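Local structure of restriction endonuclease S subunits (Thermoanaerobacter tengcongensis, 3OKG) at residues G88-A93 with K100-V105; G117-R122 with V159-V164; R82-S87 with G111-T116; E131-L136 with T167-P172. The protein probably acts as the DNA-recognition subunit of a type I methyltransferase, combining with M polypeptides to direct the enzyme to its target sequence. All blocks are in the same frame, centred on the assembly; numbering follows the deposited sequence.

Interaction 1 (G88-A93 with K100-V105); sequences GDVIFA and KNIALV
Phe92 and Ile102 run alongside each other in the same direction, with Ile102 CD1 3.6 Å from Phe92 CE1 and oblique to the ring. The ring reaches this place because its CG is anti to the backbone N (chi1 178°). On the same sheet face Val90 straddles two neighbours: its CG1 is 4.0 Å from Ile102 CG2, while its CG2 meets Leu104 CD1 at 4.1 Å, those two side chains crossing at about a right angle. The other face carries Ile91, whose CG2 meets Val105 CG2 at 4.0 Å, again crosswise, and whose CG1 sits 4.2 Å from Ala103 CB. An antiparallel hairpin (strand axes at 170°) sets this register; Ile91 and Ala103 form its hydrogen-bonded pair, with Ile91 N 2.9 Å from Ala103 O. Strand 90-93 is the middle of a three-stranded sheet, flanked by 102-104 and 118-121. Helix 130-137 covers the Val90 and Leu104 face, and Ile59 packs on the Ile91 and Ala103 face.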
loop_
_atom_site.group_PDB
_atom_site.type_symbol
_atom_site.label_atom_id
_atom_site.label_comp_id
_atom_site.label_asym_id
_atom_site.label_seq_id
_atom_site.Cartn_x
_atom_site.Cartn_y
_atom_site.Cartn_z
ATOM N N GLY A 88 2.291 -21.708 -24.796
ATOM C CA GLY A 88 3.612 -21.755 -24.202
ATOM C C GLY A 88 4.531 -20.620 -24.611
ATOM O O GLY A 88 5.630 -20.492 -24.057
ATOM N N ASP A 89 4.123 -19.792 -25.577
ATOM C CA ASP A 89 4.982 -18.657 -25.935
ATOM C C ASP A 89 5.026 -17.724 -24.727
ATOM O O ASP A 89 4.067 -17.645 -23.969
ATOM C CB ASP A 89 4.420 -17.828 -27.099
ATOM C CG ASP A 89 4.609 -18.493 -28.457
ATOM O OD1 ASP A 89 5.368 -19.472 -28.562
ATOM O OD2 ASP A 89 3.984 -18.024 -29.421
ATOM N N VAL A 90 6.120 -16.988 -24.581
ATOM C CA VAL A 90 6.146 -15.850 -23.690
ATOM C C VAL A 90 6.024 -14.616 -24.552
ATOM O O VAL A 90 6.736 -14.486 -25.552
ATOM C CB VAL A 90 7.463 -15.831 -22.875
ATOM C CG1 VAL A 90 7.582 -14.522 -22.063
ATOM C CG2 VAL A 90 7.522 -17.065 -21.951
ATOM N N ILE A 91 5.139 -13.689 -24.188
ATOM C CA ILE A 91 5.089 -12.427 -24.917
ATOM C C ILE A 91 5.591 -11.324 -24.005
ATOM O O ILE A 91 5.214 -11.236 -22.854
ATOM C CB ILE A 91 3.669 -12.118 -25.448
ATOM C CG1 ILE A 91 2.651 -12.239 -24.307
ATOM C CG2 ILE A 91 3.284 -13.165 -26.487
ATOM C CD1 ILE A 91 1.218 -11.758 -24.707
ATOM N N PHE A 92 6.444 -10.469 -24.546
ATOM C CA PHE A 92 7.211 -9.520 -23.742
ATOM C C PHE A 92 7.092 -8.143 -24.416
ATOM O O PHE A 92 7.581 -7.964 -25.529
ATOM C CB PHE A 92 8.680 -9.985 -23.779
ATOM C CG PHE A 92 9.623 -9.088 -23.023
ATOM C CD1 PHE A 92 10.074 -9.444 -21.763
ATOM C CD2 PHE A 92 10.078 -7.896 -23.597
ATOM C CE1 PHE A 92 10.950 -8.628 -21.072
ATOM C CE2 PHE A 92 10.953 -7.079 -22.912
ATOM C CZ PHE A 92 11.390 -7.440 -21.646
ATOM N N ALA A 93 6.386 -7.206 -23.798
ATOM C CA ALA A 93 6.156 -5.915 -24.463
ATOM C C ALA A 93 7.487 -5.192 -24.619
ATOM O O ALA A 93 8.260 -5.121 -23.664
ATOM C CB ALA A 93 5.188 -5.065 -23.665
ATOM N N LYS A 100 6.437 -4.605 -17.026
ATOM C CA LYS A 100 6.287 -6.063 -16.960
ATOM C C LYS A 100 4.988 -6.539 -17.588
ATOM O O LYS A 100 4.338 -7.464 -17.087
ATOM C CB LYS A 100 6.397 -6.592 -15.525
ATOM C CG LYS A 100 7.552 -6.009 -14.730
ATOM C CD LYS A 100 8.869 -6.573 -15.122
ATOM C CE LYS A 100 9.923 -6.167 -14.056
ATOM N NZ LYS A 100 11.265 -6.726 -14.374
ATOM N N ASN A 101 4.621 -5.927 -18.703
ATOM C CA ASN A 101 3.577 -6.504 -19.539
ATOM C C ASN A 101 4.148 -7.722 -20.249
ATOM O O ASN A 101 4.550 -7.688 -21.415
ATOM C CB ASN A 101 3.029 -5.443 -20.501
ATOM C CG ASN A 101 2.194 -4.424 -19.767
ATOM O OD1 ASN A 101 2.455 -3.224 -19.827
ATOM N ND2 ASN A 101 1.207 -4.911 -19.017
ATOM N N ILE A 102 4.206 -8.819 -19.508
ATOM C CA ILE A 102 4.938 -9.991 -19.954
ATOM C C ILE A 102 4.117 -11.170 -19.484
ATOM O O ILE A 102 3.752 -11.206 -18.312
ATOM C CB ILE A 102 6.301 -10.073 -19.259
ATOM C CG1 ILE A 102 7.170 -8.841 -19.615
ATOM C CG2 ILE A 102 7.011 -11.397 -19.618
ATOM C CD1 ILE A 102 8.333 -8.645 -18.643
ATOM N N ALA A 103 3.841 -12.138 -20.360
ATOM C CA ALA A 103 2.870 -13.181 -19.989
ATOM C C ALA A 103 3.125 -14.444 -20.732
ATOM O O ALA A 103 3.754 -14.423 -21.782
ATOM C CB ALA A 103 1.467 -12.698 -20.287
ATOM N N LEU A 104 2.594 -15.540 -20.193
ATOM C CA LEU A 104 2.723 -16.859 -20.806
ATOM C C LEU A 104 1.429 -17.190 -21.511
ATOM O O LEU A 104 0.356 -17.025 -20.950
ATOM C CB LEU A 104 2.991 -17.908 -19.729
ATOM C CG LEU A 104 3.107 -19.376 -20.163
ATOM C CD1 LEU A 104 4.376 -19.586 -21.015
ATOM C CD2 LEU A 104 3.107 -20.274 -18.925
ATOM N N VAL A 105 1.525 -17.620 -22.755
ATOM C CA VAL A 105 0.333 -17.848 -23.552
ATOM C C VAL A 105 -0.253 -19.221 -23.187
ATOM O O VAL A 105 0.438 -20.233 -23.306
ATOM C CB VAL A 105 0.669 -17.802 -25.062
ATOM C CG1 VAL A 105 -0.578 -18.185 -25.914
ATOM C CG2 VAL A 105 1.202 -16.400 -25.455
#

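Interaction 2 (G117-R122 with V159-V164); sequences GFCVIR and VTDNDV. With SO4 (sulfate ion), chain F; SO4 (sulfate ion), chain H.
The carboxylate of Asp161 meets strand 118-121 through OD1, which lies 3.3 Å from both Cys119 CA and Cys119 CB, a contact without a hydrogen bond. Its other oxygen, OD2, is taken by a salt bridge to Lys83. The second flat group, the Arg122 guanidinium, has the sulfate of chain H at its edge and in its plane, NH1 making a weak bond to O3 of that ion; its NH2 is salt-bridged to Asp89. Asp161 opens helix 161-165, which starts with a capping box: Asp163 N donates to Thr160 OG1 at 3.0 Å, and Thr160 N donates back to Asp163 OD2 from above the carboxylate plane, 57° out of it. The box closes the N-terminal end of the helix, while Asp161 and Val164 dock it on the edge strand of the sheet. At Val164 the contact becomes apolar. Cys119 SG, anti to its own backbone N (chi1 175°), lies 3.9 Å from Val164 CB, and Ile121 CD1 touches Val164 CG1 at 4.0 Å, the two side chains crossing at about a right angle. A water accepts from Val120 N and donates only weakly to Asp161 OD2. At the start of the helix a second sulfate, of chain F and like the first probably from the crystallisation liquor, receives Thr160 OG1 through O4 and Asn162 ND2 through O2, the latter at 3.0 Å.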
loop_
_atom_site.group_PDB
_atom_site.type_symbol
_atom_site.label_atom_id
_atom_site.label_comp_id
_atom_site.label_asym_id
_atom_site.label_seq_id
_atom_site.Cartn_x
_atom_site.Cartn_y
_atom_site.Cartn_z
ATOM N N GLY A 117 3.684 -5.131 -30.947
ATOM C CA GLY A 117 4.363 -4.535 -29.804
ATOM C C GLY A 117 4.948 -5.533 -28.805
ATOM O O GLY A 117 5.655 -5.131 -27.870
ATOM N N PHE A 118 4.638 -6.824 -28.971
ATOM C CA PHE A 118 5.275 -7.867 -28.155
ATOM C C PHE A 118 6.369 -8.578 -28.896
ATOM O O PHE A 118 6.209 -8.992 -30.054
ATOM C CB PHE A 118 4.283 -8.966 -27.740
ATOM C CG PHE A 118 3.190 -8.514 -26.800
ATOM C CD1 PHE A 118 3.442 -8.373 -25.437
ATOM C CD2 PHE A 118 1.891 -8.312 -27.263
ATOM C CE1 PHE A 118 2.427 -7.981 -24.540
ATOM C CE2 PHE A 118 0.856 -7.932 -26.371
ATOM C CZ PHE A 118 1.121 -7.775 -25.005
ATOM N N CYS A 119 7.471 -8.808 -28.200
ATOM C CA CYS A 119 8.445 -9.781 -28.668
ATOM C C CYS A 119 7.941 -11.189 -28.320
ATOM O O CYS A 119 7.618 -11.460 -27.157
ATOM C CB CYS A 119 9.789 -9.529 -27.967
ATOM S SG CYS A 119 11.033 -10.760 -28.350
ATOM N N VAL A 120 7.901 -12.086 -29.302
ATOM C CA VAL A 120 7.342 -13.440 -29.068
ATOM C C VAL A 120 8.499 -14.419 -28.831
ATOM O O VAL A 120 9.335 -14.612 -29.684
ATOM C CB VAL A 120 6.428 -13.926 -30.233
ATOM C CG1 VAL A 120 5.918 -15.339 -29.946
ATOM C CG2 VAL A 120 5.186 -13.000 -30.392
ATOM N N ILE A 121 8.542 -14.988 -27.637
ATOM C CA ILE A 121 9.648 -15.798 -27.178
ATOM C C ILE A 121 9.140 -17.233 -27.064
ATOM O O ILE A 121 8.463 -17.577 -26.091
ATOM C CB ILE A 121 10.110 -15.274 -25.785
ATOM C CG1 ILE A 121 10.790 -13.900 -25.940
ATOM C CG2 ILE A 121 10.993 -16.287 -25.081
ATOM C CD1 ILE A 121 10.741 -13.041 -24.631
ATOM N N ARG A 122 9.470 -18.046 -28.070
ATOM C CA ARG A 122 8.982 -19.411 -28.207
ATOM C C ARG A 122 10.055 -20.409 -27.842
ATOM O O ARG A 122 11.050 -20.541 -28.570
ATOM C CB ARG A 122 8.528 -19.642 -29.655
ATOM C CG ARG A 122 7.921 -21.036 -29.927
ATOM C CD ARG A 122 7.115 -21.025 -31.237
ATOM N NE ARG A 122 6.052 -20.011 -31.156
ATOM C CZ ARG A 122 5.445 -19.471 -32.209
ATOM N NH1 ARG A 122 5.768 -19.862 -33.444
ATOM N NH2 ARG A 122 4.511 -18.548 -32.027
ATOM N N VAL A 159 13.248 -0.015 -27.801
ATOM C CA VAL A 159 13.648 -1.423 -27.703
ATOM C C VAL A 159 13.088 -2.243 -28.867
ATOM O O VAL A 159 11.937 -2.055 -29.260
ATOM C CB VAL A 159 13.160 -2.051 -26.372
ATOM C CG1 VAL A 159 13.377 -3.590 -26.376
ATOM C CG2 VAL A 159 13.879 -1.412 -25.208
ATOM N N THR A 160 13.896 -3.155 -29.407
ATOM C CA THR A 160 13.475 -4.012 -30.518
ATOM C C THR A 160 13.352 -5.469 -30.054
ATOM O O THR A 160 13.862 -5.820 -28.986
ATOM C CB THR A 160 14.517 -4.014 -31.668
ATOM O OG1 THR A 160 15.727 -4.638 -31.221
ATOM C CG2 THR A 160 14.813 -2.609 -32.171
ATOM N N ASP A 161 12.702 -6.310 -30.857
ATOM C CA ASP A 161 12.611 -7.737 -30.523
ATOM C C ASP A 161 14.032 -8.322 -30.450
ATOM O O ASP A 161 14.356 -9.111 -29.561
ATOM C CB ASP A 161 11.825 -8.503 -31.587
ATOM C CG ASP A 161 10.338 -8.140 -31.620
ATOM O OD1 ASP A 161 9.814 -7.570 -30.641
ATOM O OD2 ASP A 161 9.688 -8.425 -32.644
ATOM N N ASN A 162 14.889 -7.965 -31.411
ATOM C CA ASN A 162 16.283 -8.470 -31.353
ATOM C C ASN A 162 17.019 -8.082 -30.062
ATOM O O ASN A 162 17.808 -8.867 -29.543
ATOM C CB ASN A 162 17.095 -8.021 -32.585
ATOM C CG ASN A 162 16.685 -8.766 -33.827
ATOM O OD1 ASN A 162 16.161 -9.881 -33.742
ATOM N ND2 ASN A 162 16.891 -8.154 -34.986
ATOM N N ASP A 163 16.756 -6.884 -29.552
ATOM C CA ASP A 163 17.363 -6.465 -28.287
ATOM C C ASP A 163 16.977 -7.478 -27.193
ATOM O O ASP A 163 17.795 -7.903 -26.378
ATOM C CB ASP A 163 16.836 -5.086 -27.856
ATOM C CG ASP A 163 17.391 -3.933 -28.702
ATOM O OD1 ASP A 163 18.334 -4.153 -29.480
ATOM O OD2 ASP A 163 16.864 -2.809 -28.568
ATOM N N VAL A 164 15.706 -7.850 -27.163
ATOM C CA VAL A 164 15.263 -8.817 -26.155
ATOM C C VAL A 164 15.926 -10.189 -26.378
ATOM O O VAL A 164 16.449 -10.805 -25.439
ATOM C CB VAL A 164 13.722 -8.923 -26.147
ATOM C CG1 VAL A 164 13.231 -9.977 -25.110
ATOM C CG2 VAL A 164 13.081 -7.524 -25.875
HETATM S S SO4 F . 17.292 -4.677 -35.039
HETATM O O1 SO4 F . 15.900 -5.063 -35.271
HETATM O O2 SO4 F . 18.179 -5.548 -35.819
HETATM O O3 SO4 F . 17.440 -3.259 -35.414
HETATM O O4 SO4 F . 17.614 -4.829 -33.622
HETATM S S SO4 H . 3.982 -21.017 -36.576
HETATM O O1 SO4 H . 3.782 -21.636 -37.886
HETATM O O2 SO4 H . 3.750 -22.022 -35.540
HETATM O O3 SO4 H . 5.357 -20.511 -36.478
HETATM O O4 SO4 H . 3.039 -19.911 -36.397
HETATM O O HOH W 1 8.418 -11.481 -31.965
#

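Interaction 3 (R82-S87 with G111-T116); sequences RKVIRS and GQICST. With SO4 (sulfate ion), chain H; SO4 (sulfate ion), chain D.
Lys83 NZ is gripped chiefly from outside the two segments, by a salt bridge to Asp161 and a hydrogen bond to Phe118 O. Its bond to Thr116 O is weak at 3.4 Å, and a water is a further close neighbour, 3.1 Å from Lys83 NZ; not all four can be bonded at once. The side chain reaches there fully extended beyond CG, running past Thr116 CA. The two backbones pair antiparallel, Lys83 with Cys114, and end in a G1 beta bulge, in which Gly111 and Gln112 both face Ile85. The evidence is two bonds: Gly111 N to Ile85 O at 2.7 Å, and Ile85 N to Gln112 O, where the donor stands 37° above the carbonyl plane. Gly111 has phi 81°, which favours glycine. Ile85 CG2 presses on Cys114 SG at 3.4 Å, and on the opposite face Val84 CG2 meets Ile113 CD1 at 4.0 Å. Strand 50-54 flanks 113-115 on its other side. At the bulge, Arg86 NE bonds weakly to the chain H sulfate, while Arg86 NH1 lies 3.4 Å from Gly111 CA.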
loop_
_atom_site.group_PDB
_atom_site.type_symbol
_atom_site.label_atom_id
_atom_site.label_comp_id
_atom_site.label_asym_id
_atom_site.label_seq_id
_atom_site.Cartn_x
_atom_site.Cartn_y
_atom_site.Cartn_z
ATOM N N ARG A 82 -0.757 -8.833 -35.759
ATOM C CA ARG A 82 -0.111 -9.596 -36.825
ATOM C C ARG A 82 0.773 -10.763 -36.388
ATOM O O ARG A 82 1.179 -11.561 -37.231
ATOM C CB ARG A 82 0.688 -8.668 -37.757
ATOM C CG ARG A 82 -0.160 -7.619 -38.469
ATOM C CD ARG A 82 -1.003 -8.181 -39.620
ATOM N NE ARG A 82 -1.628 -7.084 -40.364
ATOM C CZ ARG A 82 -2.698 -6.400 -39.962
ATOM N NH1 ARG A 82 -3.316 -6.701 -38.816
ATOM N NH2 ARG A 82 -3.157 -5.408 -40.717
ATOM N N LYS A 83 1.077 -10.876 -35.098
ATOM C CA LYS A 83 2.008 -11.939 -34.669
ATOM C C LYS A 83 1.233 -13.126 -34.155
ATOM O O LYS A 83 0.408 -12.976 -33.266
ATOM C CB LYS A 83 2.981 -11.429 -33.588
ATOM C CG LYS A 83 4.038 -10.472 -34.139
ATOM C CD LYS A 83 5.022 -10.004 -33.062
ATOM C CE LYS A 83 6.150 -9.172 -33.713
ATOM N NZ LYS A 83 7.155 -8.722 -32.714
ATOM N N VAL A 84 1.517 -14.308 -34.713
ATOM C CA VAL A 84 0.791 -15.513 -34.354
ATOM C C VAL A 84 1.386 -16.045 -33.063
ATOM O O VAL A 84 2.594 -16.179 -32.952
ATOM C CB VAL A 84 0.953 -16.595 -35.424
ATOM C CG1 VAL A 84 0.406 -17.913 -34.930
ATOM C CG2 VAL A 84 0.280 -16.176 -36.723
ATOM N N ILE A 85 0.552 -16.292 -32.064
ATOM C CA ILE A 85 1.079 -16.880 -30.839
ATOM C C ILE A 85 0.699 -18.345 -30.720
ATOM O O ILE A 85 -0.321 -18.799 -31.267
ATOM C CB ILE A 85 0.635 -16.118 -29.584
ATOM C CG1 ILE A 85 -0.901 -16.017 -29.519
ATOM C CG2 ILE A 85 1.254 -14.731 -29.607
ATOM C CD1 ILE A 85 -1.449 -15.227 -28.300
ATOM N N ARG A 86 1.515 -19.072 -29.976
ATOM C CA ARG A 86 1.294 -20.504 -29.757
ATOM C C ARG A 86 1.326 -20.811 -28.268
ATOM O O ARG A 86 1.955 -20.092 -27.482
ATOM C CB ARG A 86 2.367 -21.327 -30.478
ATOM C CG ARG A 86 2.370 -21.164 -32.010
ATOM C CD ARG A 86 1.176 -21.887 -32.634
ATOM N NE ARG A 86 1.110 -21.633 -34.069
ATOM C CZ ARG A 86 0.069 -21.931 -34.842
ATOM N NH1 ARG A 86 -1.015 -22.502 -34.323
ATOM N NH2 ARG A 86 0.114 -21.653 -36.141
ATOM N N SER A 87 0.627 -21.872 -27.873
ATOM C CA SER A 87 0.632 -22.281 -26.485
ATOM C C SER A 87 2.063 -22.325 -25.948
ATOM O O SER A 87 2.940 -22.941 -26.552
ATOM C CB SER A 87 0.033 -23.697 -26.375
ATOM O OG SER A 87 -0.100 -24.042 -25.013
ATOM N N GLY A 111 -2.546 -20.323 -31.647
ATOM C CA GLY A 111 -2.888 -19.954 -33.002
ATOM C C GLY A 111 -3.618 -18.638 -33.088
ATOM O O GLY A 111 -4.069 -18.243 -34.166
ATOM N N GLN A 112 -3.744 -17.951 -31.959
ATOM C CA GLN A 112 -4.351 -16.627 -31.956
ATOM C C GLN A 112 -3.291 -15.544 -32.229
ATOM O O GLN A 112 -2.222 -15.855 -32.731
ATOM C CB GLN A 112 -5.149 -16.406 -30.669
ATOM C CG GLN A 112 -6.158 -17.548 -30.434
ATOM C CD GLN A 112 -7.082 -17.779 -31.648
ATOM O OE1 GLN A 112 -7.460 -18.921 -31.965
ATOM N NE2 GLN A 112 -7.425 -16.705 -32.330
ATOM N N ILE A 113 -3.611 -14.286 -31.949
ATOM C CA ILE A 113 -2.804 -13.166 -32.433
ATOM C C ILE A 113 -2.442 -12.208 -31.289
ATOM O O ILE A 113 -3.287 -11.886 -30.453
ATOM C CB ILE A 113 -3.577 -12.362 -33.502
ATOM C CG1 ILE A 113 -3.925 -13.263 -34.697
ATOM C CG2 ILE A 113 -2.802 -11.132 -33.948
ATOM C CD1 ILE A 113 -2.714 -13.757 -35.473
ATOM N N CYS A 114 -1.192 -11.747 -31.258
ATOM C CA CYS A 114 -0.835 -10.656 -30.372
ATOM C C CYS A 114 -0.248 -9.487 -31.142
ATOM O O CYS A 114 0.136 -9.612 -32.314
ATOM C CB CYS A 114 0.142 -11.092 -29.267
ATOM S SG CYS A 114 1.878 -11.354 -29.853
ATOM N N SER A 115 -0.196 -8.357 -30.460
ATOM C CA SER A 115 0.298 -7.101 -31.016
ATOM C C SER A 115 1.749 -7.260 -31.469
ATOM O O SER A 115 2.522 -7.990 -30.847
ATOM C CB SER A 115 0.226 -5.998 -29.952
ATOM O OG SER A 115 0.811 -4.785 -30.411
ATOM N N THR A 116 2.112 -6.585 -32.557
ATOM C CA THR A 116 3.526 -6.496 -32.957
ATOM C C THR A 116 4.358 -5.796 -31.876
ATOM O O THR A 116 5.589 -5.822 -31.912
ATOM C CB THR A 116 3.678 -5.685 -34.257
ATOM O OG1 THR A 116 2.962 -4.455 -34.106
ATOM C CG2 THR A 116 3.132 -6.469 -35.449
HETATM S S SO4 H . 3.982 -21.017 -36.576
HETATM O O1 SO4 H . 3.782 -21.636 -37.886
HETATM O O2 SO4 H . 3.750 -22.022 -35.540
HETATM O O3 SO4 H . 5.357 -20.511 -36.478
HETATM O O4 SO4 H . 3.039 -19.911 -36.397
HETATM S S SO4 D . -0.605 -2.418 -28.094
HETATM O O1 SO4 D . -0.343 -2.530 -29.518
HETATM O O2 SO4 D . -0.439 -3.740 -27.482
HETATM O O3 SO4 D . 0.378 -1.530 -27.480
HETATM O O4 SO4 D . -1.953 -1.933 -27.874
HETATM O O HOH W 2 8.108 -5.937 -33.646
#

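Interaction 4 (E131-L136 with T167-P172); sequences EFLFHL and TLIPLP
Leu136 and Ile169 form the tight end of this contact: Leu136 CD2 lies only 3.3 Å from Ile169 CB, closer than usual for two carbons, and 3.6 Å from Ile169 CG2. The leucine gets there with CG anti to the backbone N (chi1 -162°), and its other branch, CD1, reaches toward Pro170 CD at 3.8 Å. A second close point lies one helical turn back, where Phe132 and Pro172 approach from opposite directions. There Phe132 CZ is 3.3 Å from Pro172 CD, with the proline carbon oblique to the ring. Pro170 O comes to the edge of the same ring, in its plane, 3.6 Å from Phe132 CE2; it is buried and has no hydrogen-bonding partner in the model. Packing is looser at Leu133, whose CD2 meets Ile169 CD1 at 4.1 Å, the side chains crossing at about a right angle. All six touching residues are buried, so the loose part is still interior rather than solvent-facing. Phe408 adds a ring against Phe132 with their planes nearly perpendicular. With axes 10.3 Å apart and at 133°, this is helix-on-sheet packing: helix 130-137 lies against the two-stranded antiparallel sheet of 27-30 and 168-171, within the DNA specificity region, close to the start of the long helix 174-216.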
loop_
_atom_site.group_PDB
_atom_site.type_symbol
_atom_site.label_atom_id
_atom_site.label_comp_id
_atom_site.label_asym_id
_atom_site.label_seq_id
_atom_site.Cartn_x
_atom_site.Cartn_y
_atom_site.Cartn_z
ATOM N N GLU A 131 7.676 -22.173 -19.054
ATOM C CA GLU A 131 7.371 -21.540 -17.772
ATOM C C GLU A 131 8.638 -20.939 -17.161
ATOM O O GLU A 131 8.569 -19.927 -16.439
ATOM C CB GLU A 131 6.766 -22.560 -16.789
ATOM C CG GLU A 131 5.329 -22.998 -17.122
ATOM C CD GLU A 131 5.205 -23.960 -18.328
ATOM O OE1 GLU A 131 4.046 -24.172 -18.761
ATOM O OE2 GLU A 131 6.228 -24.507 -18.845
ATOM N N PHE A 132 9.770 -21.588 -17.434
ATOM C CA PHE A 132 11.054 -21.069 -16.953
ATOM C C PHE A 132 11.375 -19.771 -17.682
ATOM O O PHE A 132 11.735 -18.769 -17.057
ATOM C CB PHE A 132 12.178 -22.109 -17.107
ATOM C CG PHE A 132 13.483 -21.672 -16.484
ATOM C CD1 PHE A 132 13.679 -21.786 -15.118
ATOM C CD2 PHE A 132 14.488 -21.123 -17.265
ATOM C CE1 PHE A 132 14.877 -21.376 -14.534
ATOM C CE2 PHE A 132 15.695 -20.707 -16.697
ATOM C CZ PHE A 132 15.888 -20.836 -15.330
ATOM N N LEU A 133 11.235 -19.759 -19.007
ATOM C CA LEU A 133 11.415 -18.494 -19.749
ATOM C C LEU A 133 10.481 -17.369 -19.270
ATOM O O LEU A 133 10.873 -16.194 -19.181
ATOM C CB LEU A 133 11.279 -18.699 -21.274
ATOM C CG LEU A 133 12.282 -19.681 -21.901
ATOM C CD1 LEU A 133 12.156 -19.630 -23.416
ATOM C CD2 LEU A 133 13.738 -19.308 -21.501
ATOM N N PHE A 134 9.226 -17.715 -19.003
ATOM C CA PHE A 134 8.264 -16.719 -18.532
ATOM C C PHE A 134 8.812 -16.046 -17.271
ATOM O O PHE A 134 8.918 -14.823 -17.197
ATOM C CB PHE A 134 6.943 -17.427 -18.182
ATOM C CG PHE A 134 5.991 -16.576 -17.380
ATOM C CD1 PHE A 134 5.608 -15.312 -17.831
ATOM C CD2 PHE A 134 5.470 -17.039 -16.181
ATOM C CE1 PHE A 134 4.695 -14.520 -17.100
ATOM C CE2 PHE A 134 4.563 -16.239 -15.435
ATOM C CZ PHE A 134 4.205 -14.966 -15.911
ATOM N N HIS A 135 9.145 -16.848 -16.266
ATOM C CA HIS A 135 9.601 -16.253 -14.998
ATOM C C HIS A 135 10.917 -15.509 -15.124
ATOM O O HIS A 135 11.100 -14.434 -14.579
ATOM C CB HIS A 135 9.688 -17.325 -13.911
ATOM C CG HIS A 135 8.354 -17.767 -13.431
ATOM N ND1 HIS A 135 7.524 -16.944 -12.705
ATOM C CD2 HIS A 135 7.703 -18.954 -13.546
ATOM C CE1 HIS A 135 6.409 -17.591 -12.408
ATOM N NE2 HIS A 135 6.495 -18.816 -12.907
ATOM N N LEU A 136 11.817 -16.080 -15.917
ATOM C CA LEU A 136 13.084 -15.435 -16.234
ATOM C C LEU A 136 12.867 -14.071 -16.886
ATOM O O LEU A 136 13.482 -13.083 -16.486
ATOM C CB LEU A 136 13.924 -16.328 -17.150
ATOM C CG LEU A 136 15.417 -16.000 -17.232
ATOM C CD1 LEU A 136 16.008 -15.832 -15.841
ATOM C CD2 LEU A 136 16.161 -17.075 -18.010
ATOM N N THR A 167 19.489 -10.601 -24.968
ATOM C CA THR A 167 19.813 -10.524 -23.549
ATOM C C THR A 167 20.393 -11.853 -23.091
ATOM O O THR A 167 20.057 -12.894 -23.645
ATOM C CB THR A 167 18.585 -10.112 -22.658
ATOM O OG1 THR A 167 17.555 -11.107 -22.749
ATOM C CG2 THR A 167 18.035 -8.714 -23.049
ATOM N N LEU A 168 21.268 -11.815 -22.084
ATOM C CA LEU A 168 21.835 -13.030 -21.504
ATOM C C LEU A 168 20.948 -13.610 -20.417
ATOM O O LEU A 168 20.427 -12.865 -19.599
ATOM C CB LEU A 168 23.195 -12.720 -20.848
ATOM C CG LEU A 168 24.320 -12.365 -21.805
ATOM C CD1 LEU A 168 25.670 -12.188 -21.025
ATOM C CD2 LEU A 168 24.435 -13.450 -22.867
ATOM N N ILE A 169 20.839 -14.941 -20.370
ATOM C CA ILE A 169 20.035 -15.614 -19.360
ATOM C C ILE A 169 20.791 -16.825 -18.796
ATOM O O ILE A 169 21.517 -17.477 -19.521
ATOM C CB ILE A 169 18.677 -16.119 -19.960
ATOM C CG1 ILE A 169 18.900 -17.119 -21.101
ATOM C CG2 ILE A 169 17.808 -14.917 -20.402
ATOM C CD1 ILE A 169 17.679 -18.128 -21.339
ATOM N N PRO A 170 20.605 -17.117 -17.500
ATOM C CA PRO A 170 21.183 -18.309 -16.897
ATOM C C PRO A 170 20.300 -19.496 -17.258
ATOM O O PRO A 170 19.068 -19.414 -17.147
ATOM C CB PRO A 170 21.056 -18.043 -15.395
ATOM C CG PRO A 170 20.012 -17.026 -15.245
ATOM C CD PRO A 170 19.648 -16.475 -16.594
ATOM N N LEU A 171 20.916 -20.590 -17.672
ATOM C CA LEU A 171 20.145 -21.731 -18.150
ATOM C C LEU A 171 20.488 -23.039 -17.431
ATOM O O LEU A 171 21.465 -23.692 -17.785
ATOM C CB LEU A 171 20.373 -21.877 -19.645
ATOM C CG LEU A 171 19.444 -22.881 -20.350
ATOM C CD1 LEU A 171 18.095 -22.259 -20.549
ATOM C CD2 LEU A 171 20.033 -23.259 -21.702
ATOM N N PRO A 172 19.695 -23.410 -16.425
ATOM C CA PRO A 172 19.856 -24.727 -15.794
ATOM C C PRO A 172 19.458 -25.835 -16.758
ATOM O O PRO A 172 18.859 -25.550 -17.806
ATOM C CB PRO A 172 18.832 -24.710 -14.664
ATOM C CG PRO A 172 18.327 -23.250 -14.576
ATOM C CD PRO A 172 18.480 -22.725 -15.955
#

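How the interactions relate
Interactions 1 and 2 share one sheet, since strand 90-93 lies between 102-104 and 118-121; a salt bridge from Asp89 to Arg122 also joins them. Interaction 3 belongs to the neighbouring mixed sheet, whose Ile85 and Cys114 pack on Ile91, while Lys83 carries its charge to Asp161 of interaction 2. Interaction 4 touches the first sheet through Phe134 and Leu133. Interactions 1, 2 and 4 are buried, 3 only partly. Backbone pairing dominates 1 and 3; 2 sets the Asp161 carboxylate against Cys119 beside the Val164 packing; 4 has no hydrogen bond across it and is nearly all apolar side-chain packing. Interactions 2 and 3 share the chain H sulfate through Arg122 and Arg86.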